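Side-chain contacts in high affinity transport system protein p37 (Mycoplasma hyorhinis, PDB 3EKI), which binds thiamine diphosphate on the outer side of the cell membrane, as a lipoprotein belonging to a high-affinity transport system that probably takes this cofactor up: residues M218-G223 / G310-T315; G247-K252 / A293-T298; S151-K156 / N179-E184. All blocks are in the same frame, centred on the assembly; numbering follows the deposited sequence.

From the N terminus, interaction 3 comes first: it joins the turn that ends strand 141-152 to segment 179-184 of helix 170-184 and closes its loop before the next contact begins. Interaction 1 then opens on strand 217-223 and closes only at 310-315, which carries one residue of the thiamine diphosphate pocket. Interaction 2 opens and closes within that span, pairing 247-252 with 293-298, so the larger loop encloses the smaller one. No two loops cross. Interactions 1 and 2 touch and draw on the same five-stranded mixed sheet, their centres about 10 Å apart. Interaction 3, centred about 11 Å from interaction 1, also touches it and brings in the helix and the antiparallel sheet.

Interaction 1 (M218-G223 / G310-T315); sequences MIWIKG and GSFAWT. With TPP (thiamine diphosphate), chain B.
Met218 reaches from the strand to the backbone of Gly310. Its CB points toward 310-315, and CG sits between the backbone N and the carbonyl carbon (chi1 66°). An extended chi2 carries Met218 SD to 3.6 Å from Gly310 N, whose N-H makes a weak hydrogen bond to the sulfur (N-H...S angle 154°). The chain then bends at chi3 (-70°), which turns CE away from the glycine and lays Met218 CE 3.3 Å above the plane of the Trp220 ring, toward the rim. The far edge of that indole makes the second contact: Trp220 CH2 lies 3.6 Å from Phe312 CD2, nearly in the indole plane. Trp220 NE1 hydrogen-bonds to Ser307 OG, which helps to hold the rotation of the ring.

Trp314, beyond Phe312, belongs to the thiamine diphosphate pocket. The pyrimidine lies over one face of its indole, with TPP C5' 3.6 Å from the Trp314 ring plane, over the centre. The other face receives Ser311 O, which also accepts from Thr315 OG1 at 2.8 Å. The contact thus links strand 217-223, flanked by antiparallel strands 304-308 and 331-337, to the 3-10 turn following 304-308, with Phe182 of helix 170-184 meeting both the Trp220 and Phe312 rings.

Interaction 2 (G247-K252 / A293-T298); sequences GILHGK and ADTLGT
The short strand 248-250 comes nearest the 3-10 segment 293-298 where Leu249 CA lies 6.7 Å from Ala293 CA. Leu249 directs its CB toward that segment, and its methyl CD1 does most of the touching. Leu249 CD1 lies 3.6 Å from Leu296 CD1 and 3.8 Å from Leu296 CA, so it rests against both the backbone and the branch of that residue. Leu296 CB does not aim at the strand, but with CG placed opposite the backbone N (chi1 -176°) its CD1 swings back to meet Leu249. The same Leu249 CD1 passes 4.2 Å from Thr295 OG1, a hydroxyl whose hydrogen bond is to Ser292 O.

Strand 248-250 runs between parallel strands 288-290 and 304-308 in the mixed sheet of this periplasmic-binding-protein relative. Segment 293-298 belongs to the connection between those two flanking strands, and the Leu249 contact shows that connection passing over the strand between them. Leu249 also packs on Leu299 and Phe302 further along it, while Ile248 and His250 point away from 293-298 and touch Phe306.

Each segment carries its own polar ties. Thr295 O accepts twice from Thr298, from N at 3.0 Å and from OG1 at 2.8 Å, the latter in the carbonyl plane. On the strand side, His250 ND1 donates to Gly251 O at 2.7 Å, nearly straight at 165° and close to the imidazole plane.

Interaction 3 (S151-K156 / N179-E184); sequences SFVFDK and NKIFVE
Between 151-156 and 179-184 the contact runs through Ile181 CD1, which lies 3.6 Å from Phe154 CD1 and 3.7 Å from Val153 CG2. Both contacts are apolar, and no hydrogen bond crosses between the segments. The methyl comes at the edge of the Phe154 ring, near its plane, and the two side chains cross at about a right angle. Ile181 CG1 stands opposite the carbonyl carbon (chi1 -76°), and with chi2 near 165° the chain is extended and sends CD1 straight at the pair. Of Val153, it is CG2, the branch between the backbone N and the carbonyl carbon, that touches.

Phe152 of the same segment helps to place the Phe154 ring. Phe152 CB sits 3.5 Å above the Phe154 ring, over its centre, and Phe154 CZ in turn lies 3.4 Å above the Phe152 ring, toward the rim. Both contacting residues of this segment occupy the middle of a type I beta turn from Phe152 to Asp155, closed by Asp155 N donating to Phe152 O at 3.1 Å. That turn presents Val153 and Phe154 together toward the helix. On the other side, Asn179 O accepts the regular helical bond from Val183 N at 2.7 Å and a second from Glu184 N at 2.9 Å, which marks the wider pi-type turn in which Ile181 lies.

Farther out, salt bridges tie Asp155 to Arg216 and Lys156 to Asp207, and Asn179 OD1 accepts from Ala334 N. Phe154 also packs on Ile174 and Ile178, earlier in the same helix. The contact therefore joins the turn at the end of strand 141-152, in the antiparallel sheet, to helix 170-184, which leans through Asn179 and Val183 on strand 331-337 of the mixed sheet.

Interaction 1 (M218-G223 / G310-T315)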
# COMPACT_ATOMS: atom_id res chain seq x y z
N MET A 218 -7.81 0.00 7.14
CA MET A 218 -8.53 -0.54 8.31
C MET A 218 -8.74 0.57 9.32
O MET A 218 -8.01 1.56 9.33
CB MET A 218 -7.77 -1.69 8.93
CG MET A 218 -6.45 -1.34 9.56
SD MET A 218 -5.62 -2.77 10.27
CE MET A 218 -6.67 -3.12 11.66
N ILE A 219 -9.74 0.39 10.16
CA ILE A 219 -10.01 1.31 11.25
C ILE A 219 -9.75 0.59 12.58
O ILE A 219 -10.37 -0.44 12.77
CB ILE A 219 -11.45 1.84 11.21
CG1 ILE A 219 -11.77 2.57 9.90
CG2 ILE A 219 -11.76 2.73 12.41
CD1 ILE A 219 -13.17 3.04 9.69
N TRP A 220 -8.90 1.19 13.38
CA TRP A 220 -8.57 0.77 14.73
C TRP A 220 -9.36 1.59 15.74
O TRP A 220 -9.64 2.76 15.52
CB TRP A 220 -7.11 1.00 15.03
CG TRP A 220 -6.10 0.27 14.24
CD1 TRP A 220 -5.49 0.69 13.08
CD2 TRP A 220 -5.54 -1.02 14.52
NE1 TRP A 220 -4.60 -0.26 12.64
CE2 TRP A 220 -4.61 -1.32 13.51
CE3 TRP A 220 -5.74 -1.96 15.55
CZ2 TRP A 220 -3.88 -2.50 13.46
CZ3 TRP A 220 -5.00 -3.13 15.49
CH2 TRP A 220 -4.09 -3.40 14.46
N ILE A 221 -9.63 0.95 16.89
CA ILE A 221 -10.14 1.61 18.08
C ILE A 221 -9.28 1.22 19.27
O ILE A 221 -8.67 0.15 19.27
CB ILE A 221 -11.62 1.30 18.30
CG1 ILE A 221 -11.94 -0.17 18.51
CG2 ILE A 221 -12.42 1.88 17.11
CD1 ILE A 221 -13.38 -0.43 18.93
N LYS A 222 -9.23 2.15 20.23
CA LYS A 222 -8.38 1.95 21.41
C LYS A 222 -9.08 2.49 22.64
O LYS A 222 -9.67 3.56 22.54
CB LYS A 222 -7.04 2.63 21.24
CG LYS A 222 -6.16 2.62 22.46
CD LYS A 222 -5.57 3.90 22.92
CE LYS A 222 -6.27 5.20 22.66
NZ LYS A 222 -5.57 6.37 23.21
N GLY A 223 -8.98 1.79 23.76
CA GLY A 223 -9.42 2.39 25.02
C GLY A 223 -9.39 1.36 26.13
O GLY A 223 -9.04 0.21 25.86
N GLY A 310 -3.33 -4.57 8.21
CA GLY A 310 -2.21 -5.41 8.61
C GLY A 310 -0.86 -4.74 8.65
O GLY A 310 0.14 -5.47 8.52
N SER A 311 -0.79 -3.43 8.84
CA SER A 311 0.47 -2.71 8.89
C SER A 311 1.40 -3.27 9.96
O SER A 311 2.62 -3.18 9.85
CB SER A 311 0.19 -1.22 9.14
OG SER A 311 -0.59 -0.98 10.27
N PHE A 312 0.85 -3.91 11.00
CA PHE A 312 1.69 -4.51 12.03
C PHE A 312 2.57 -5.62 11.46
O PHE A 312 3.62 -5.98 11.99
CB PHE A 312 0.81 -5.02 13.18
CG PHE A 312 -0.34 -5.90 12.74
CD1 PHE A 312 -0.13 -7.24 12.42
CD2 PHE A 312 -1.65 -5.42 12.65
CE1 PHE A 312 -1.15 -8.06 12.02
CE2 PHE A 312 -2.67 -6.24 12.23
CZ PHE A 312 -2.44 -7.56 11.91
N ALA A 313 2.16 -6.21 10.35
CA ALA A 313 2.86 -7.33 9.74
C ALA A 313 4.23 -6.92 9.21
O ALA A 313 5.09 -7.82 9.14
CB ALA A 313 2.06 -7.95 8.61
N TRP A 314 4.48 -5.67 8.88
CA TRP A 314 5.80 -5.23 8.48
C TRP A 314 6.42 -4.25 9.45
O TRP A 314 7.33 -3.48 9.09
CB TRP A 314 5.72 -4.62 7.08
CG TRP A 314 4.84 -3.46 6.84
CD1 TRP A 314 5.11 -2.15 7.11
CD2 TRP A 314 3.52 -3.49 6.27
NE1 TRP A 314 4.03 -1.37 6.74
CE2 TRP A 314 3.06 -2.17 6.23
CE3 TRP A 314 2.71 -4.52 5.80
CZ2 TRP A 314 1.80 -1.83 5.72
CZ3 TRP A 314 1.46 -4.17 5.30
CH2 TRP A 314 1.03 -2.86 5.27
N THR A 315 5.93 -4.25 10.69
CA THR A 315 6.34 -3.33 11.73
C THR A 315 6.93 -4.18 12.85
O THR A 315 6.20 -4.92 13.51
CB THR A 315 5.18 -2.47 12.27
OG1 THR A 315 4.60 -1.70 11.19
CG2 THR A 315 5.67 -1.49 13.32
N1' TPP B . 4.86 -4.86 2.91
C2' TPP B . 6.14 -4.50 3.14
CM2 TPP B . 7.20 -5.59 3.31
N3' TPP B . 6.49 -3.20 3.21
C4' TPP B . 5.55 -2.25 2.95
N4' TPP B . 5.93 -0.97 2.94
C5' TPP B . 4.21 -2.60 2.77
C6' TPP B . 3.90 -3.96 2.76
C7' TPP B . 3.05 -1.61 2.56
N3 TPP B . 2.78 -1.22 1.16
C2 TPP B . 3.70 -1.14 0.20
S1 TPP B . 2.93 -0.67 -1.30
C5 TPP B . 1.36 -0.56 -0.54
C4 TPP B . 1.54 -0.78 0.81
CM4 TPP B . 0.33 -0.98 1.76
C6 TPP B . 0.09 -0.09 -1.25
C7 TPP B . 0.11 1.43 -1.44
O7 TPP B . 0.09 2.06 -0.15
PA TPP B . 0.61 3.54 0.15
O1A TPP B . 0.73 3.70 1.62
O2A TPP B . 1.86 3.82 -0.62
O3A TPP B . -0.43 4.54 -0.49
PB TPP B . -1.76 5.11 0.21
O1B TPP B . -2.71 3.99 0.51
O2B TPP B . -2.35 6.11 -0.87
O3B TPP B . -1.37 5.98 1.48

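Interaction 2 (G247-K252 / A293-T298)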
# COMPACT_ATOMS: atom_id res chain seq x y z
N GLY A 247 -12.09 10.98 18.72
CA GLY A 247 -10.83 11.47 18.17
C GLY A 247 -10.28 10.53 17.12
O GLY A 247 -9.99 9.37 17.42
N ILE A 248 -10.11 11.02 15.89
CA ILE A 248 -9.65 10.19 14.80
C ILE A 248 -8.26 10.59 14.30
O ILE A 248 -8.03 11.74 13.89
CB ILE A 248 -10.65 10.30 13.64
CG1 ILE A 248 -12.05 9.80 13.98
CG2 ILE A 248 -10.10 9.58 12.41
CD1 ILE A 248 -13.10 10.11 12.94
N LEU A 249 -7.36 9.63 14.31
CA LEU A 249 -6.05 9.76 13.68
C LEU A 249 -6.12 9.28 12.24
O LEU A 249 -6.76 8.26 11.96
CB LEU A 249 -5.01 8.91 14.37
CG LEU A 249 -4.70 9.14 15.83
CD1 LEU A 249 -3.52 8.26 16.23
CD2 LEU A 249 -4.40 10.61 16.12
N HIS A 250 -5.46 10.00 11.34
CA HIS A 250 -5.52 9.72 9.92
C HIS A 250 -4.21 10.09 9.24
O HIS A 250 -3.38 10.75 9.87
CB HIS A 250 -6.70 10.55 9.36
CG HIS A 250 -6.52 12.02 9.63
ND1 HIS A 250 -5.77 12.79 8.76
CD2 HIS A 250 -6.88 12.87 10.61
CE1 HIS A 250 -5.71 14.04 9.19
NE2 HIS A 250 -6.39 14.13 10.34
N GLY A 251 -4.06 9.70 7.98
CA GLY A 251 -2.92 10.16 7.17
C GLY A 251 -3.28 11.40 6.38
O GLY A 251 -4.26 12.13 6.61
N LYS A 252 -2.45 11.70 5.37
CA LYS A 252 -2.74 12.86 4.54
C LYS A 252 -4.00 12.65 3.73
O LYS A 252 -4.39 11.53 3.39
CB LYS A 252 -1.56 13.09 3.58
CG LYS A 252 -0.26 13.45 4.26
CD LYS A 252 0.71 14.10 3.27
CE LYS A 252 2.06 14.36 3.93
NZ LYS A 252 3.19 13.77 3.15
N ALA A 293 -1.21 5.24 12.90
CA ALA A 293 -1.99 4.43 13.81
C ALA A 293 -1.11 3.76 14.84
O ALA A 293 -1.53 3.48 15.97
CB ALA A 293 -2.82 3.44 13.03
N ASP A 294 0.17 3.50 14.53
CA ASP A 294 0.93 2.80 15.58
C ASP A 294 1.28 3.72 16.75
O ASP A 294 1.85 3.20 17.73
CB ASP A 294 2.15 2.08 15.04
CG ASP A 294 3.17 2.92 14.33
OD1 ASP A 294 3.17 4.16 14.48
OD2 ASP A 294 4.00 2.34 13.59
N THR A 295 0.94 4.99 16.73
CA THR A 295 1.08 5.89 17.85
C THR A 295 -0.22 6.13 18.61
O THR A 295 -0.21 6.90 19.57
CB THR A 295 1.63 7.28 17.48
OG1 THR A 295 0.68 7.97 16.66
CG2 THR A 295 2.90 7.09 16.68
N LEU A 296 -1.29 5.48 18.19
CA LEU A 296 -2.58 5.73 18.86
C LEU A 296 -2.53 5.56 20.38
O LEU A 296 -3.20 6.31 21.08
CB LEU A 296 -3.64 4.79 18.28
CG LEU A 296 -5.07 4.97 18.80
CD1 LEU A 296 -5.55 6.39 18.55
CD2 LEU A 296 -5.96 3.95 18.13
N GLY A 297 -1.76 4.57 20.82
CA GLY A 297 -1.69 4.27 22.24
C GLY A 297 -1.08 5.35 23.08
O GLY A 297 -1.24 5.33 24.32
N THR A 298 -0.37 6.30 22.48
CA THR A 298 0.31 7.36 23.20
C THR A 298 -0.55 8.60 23.36
O THR A 298 -0.14 9.55 24.03
CB THR A 298 1.63 7.78 22.50
OG1 THR A 298 1.38 8.44 21.25
CG2 THR A 298 2.43 6.53 22.20

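Interaction 3 (S151-K156 / N179-E184)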
# COMPACT_ATOMS: atom_id res chain seq x y z
N SER A 151 -0.87 -12.68 0.06
CA SER A 151 -2.12 -12.50 0.79
C SER A 151 -1.89 -12.63 2.28
O SER A 151 -1.03 -13.37 2.74
CB SER A 151 -3.17 -13.51 0.32
OG SER A 151 -2.87 -14.81 0.82
N PHE A 152 -2.63 -11.87 3.09
CA PHE A 152 -2.70 -12.13 4.51
C PHE A 152 -3.55 -13.38 4.77
O PHE A 152 -4.53 -13.65 4.05
CB PHE A 152 -3.32 -10.93 5.19
CG PHE A 152 -2.53 -9.65 5.30
CD1 PHE A 152 -1.28 -9.57 5.91
CD2 PHE A 152 -3.06 -8.49 4.77
CE1 PHE A 152 -0.62 -8.36 6.01
CE2 PHE A 152 -2.41 -7.27 4.87
CZ PHE A 152 -1.18 -7.21 5.49
N VAL A 153 -3.20 -14.13 5.80
CA VAL A 153 -3.99 -15.30 6.13
C VAL A 153 -5.45 -14.95 6.43
O VAL A 153 -6.27 -15.85 6.23
CB VAL A 153 -3.40 -16.07 7.30
CG1 VAL A 153 -2.07 -16.66 6.81
CG2 VAL A 153 -3.20 -15.20 8.51
N PHE A 154 -5.71 -13.73 6.84
CA PHE A 154 -7.06 -13.25 7.18
C PHE A 154 -7.77 -12.51 6.05
O PHE A 154 -8.89 -12.00 6.22
CB PHE A 154 -6.95 -12.40 8.45
CG PHE A 154 -5.94 -11.27 8.39
CD1 PHE A 154 -4.71 -11.37 9.01
CD2 PHE A 154 -6.21 -10.09 7.69
CE1 PHE A 154 -3.74 -10.39 8.96
CE2 PHE A 154 -5.25 -9.10 7.63
CZ PHE A 154 -4.04 -9.22 8.26
N ASP A 155 -7.21 -12.39 4.85
CA ASP A 155 -7.86 -11.63 3.76
C ASP A 155 -7.39 -12.15 2.40
O ASP A 155 -6.68 -11.46 1.66
CB ASP A 155 -7.56 -10.15 3.92
CG ASP A 155 -8.22 -9.19 2.97
OD1 ASP A 155 -9.22 -9.54 2.31
OD2 ASP A 155 -7.74 -8.03 2.89
N LYS A 156 -7.80 -13.36 2.05
CA LYS A 156 -7.36 -13.99 0.80
C LYS A 156 -8.32 -13.83 -0.38
O LYS A 156 -8.03 -14.25 -1.50
CB LYS A 156 -7.07 -15.48 1.03
CG LYS A 156 -6.19 -15.76 2.24
CD LYS A 156 -5.80 -17.23 2.31
CE LYS A 156 -5.22 -17.58 3.67
NZ LYS A 156 -4.27 -18.72 3.59
N ASN A 179 -8.10 -9.48 14.87
CA ASN A 179 -8.02 -9.40 16.32
C ASN A 179 -7.59 -10.73 16.94
O ASN A 179 -6.90 -10.68 17.97
CB ASN A 179 -9.37 -8.94 16.90
CG ASN A 179 -9.56 -7.46 16.61
OD1 ASN A 179 -8.58 -6.76 16.41
ND2 ASN A 179 -10.80 -6.99 16.60
N LYS A 180 -7.95 -11.85 16.32
CA LYS A 180 -7.53 -13.16 16.79
C LYS A 180 -6.02 -13.30 16.66
O LYS A 180 -5.39 -14.04 17.41
CB LYS A 180 -8.23 -14.27 16.01
CG LYS A 180 -7.36 -15.48 15.73
CD LYS A 180 -8.19 -16.75 15.69
CE LYS A 180 -9.59 -16.52 16.22
NZ LYS A 180 -10.53 -16.10 15.14
N ILE A 181 -5.43 -12.59 15.70
CA ILE A 181 -3.99 -12.63 15.50
C ILE A 181 -3.23 -11.59 16.26
O ILE A 181 -2.08 -11.81 16.70
CB ILE A 181 -3.72 -12.52 13.97
CG1 ILE A 181 -4.00 -13.83 13.22
CG2 ILE A 181 -2.31 -12.05 13.66
CD1 ILE A 181 -4.08 -13.61 11.71
N PHE A 182 -3.79 -10.40 16.44
CA PHE A 182 -3.11 -9.24 16.98
C PHE A 182 -3.44 -8.97 18.44
O PHE A 182 -2.60 -8.45 19.17
CB PHE A 182 -3.50 -8.02 16.13
CG PHE A 182 -2.87 -6.71 16.58
CD1 PHE A 182 -3.55 -5.84 17.41
CD2 PHE A 182 -1.60 -6.37 16.14
CE1 PHE A 182 -3.00 -4.65 17.82
CE2 PHE A 182 -1.06 -5.17 16.55
CZ PHE A 182 -1.74 -4.30 17.38
N VAL A 183 -4.68 -9.31 18.81
CA VAL A 183 -5.14 -9.06 20.19
C VAL A 183 -5.11 -10.34 21.04
O VAL A 183 -4.48 -10.33 22.10
CB VAL A 183 -6.55 -8.46 20.15
CG1 VAL A 183 -7.07 -8.25 21.56
CG2 VAL A 183 -6.55 -7.15 19.37
N GLU A 184 -5.75 -11.40 20.57
CA GLU A 184 -5.81 -12.64 21.37
C GLU A 184 -4.43 -13.21 21.66
O GLU A 184 -4.12 -13.61 22.77
CB GLU A 184 -6.63 -13.72 20.69
CG GLU A 184 -6.68 -15.01 21.51
CD GLU A 184 -7.68 -16.02 20.96
OE1 GLU A 184 -8.25 -15.77 19.87
OE2 GLU A 184 -7.89 -17.05 21.64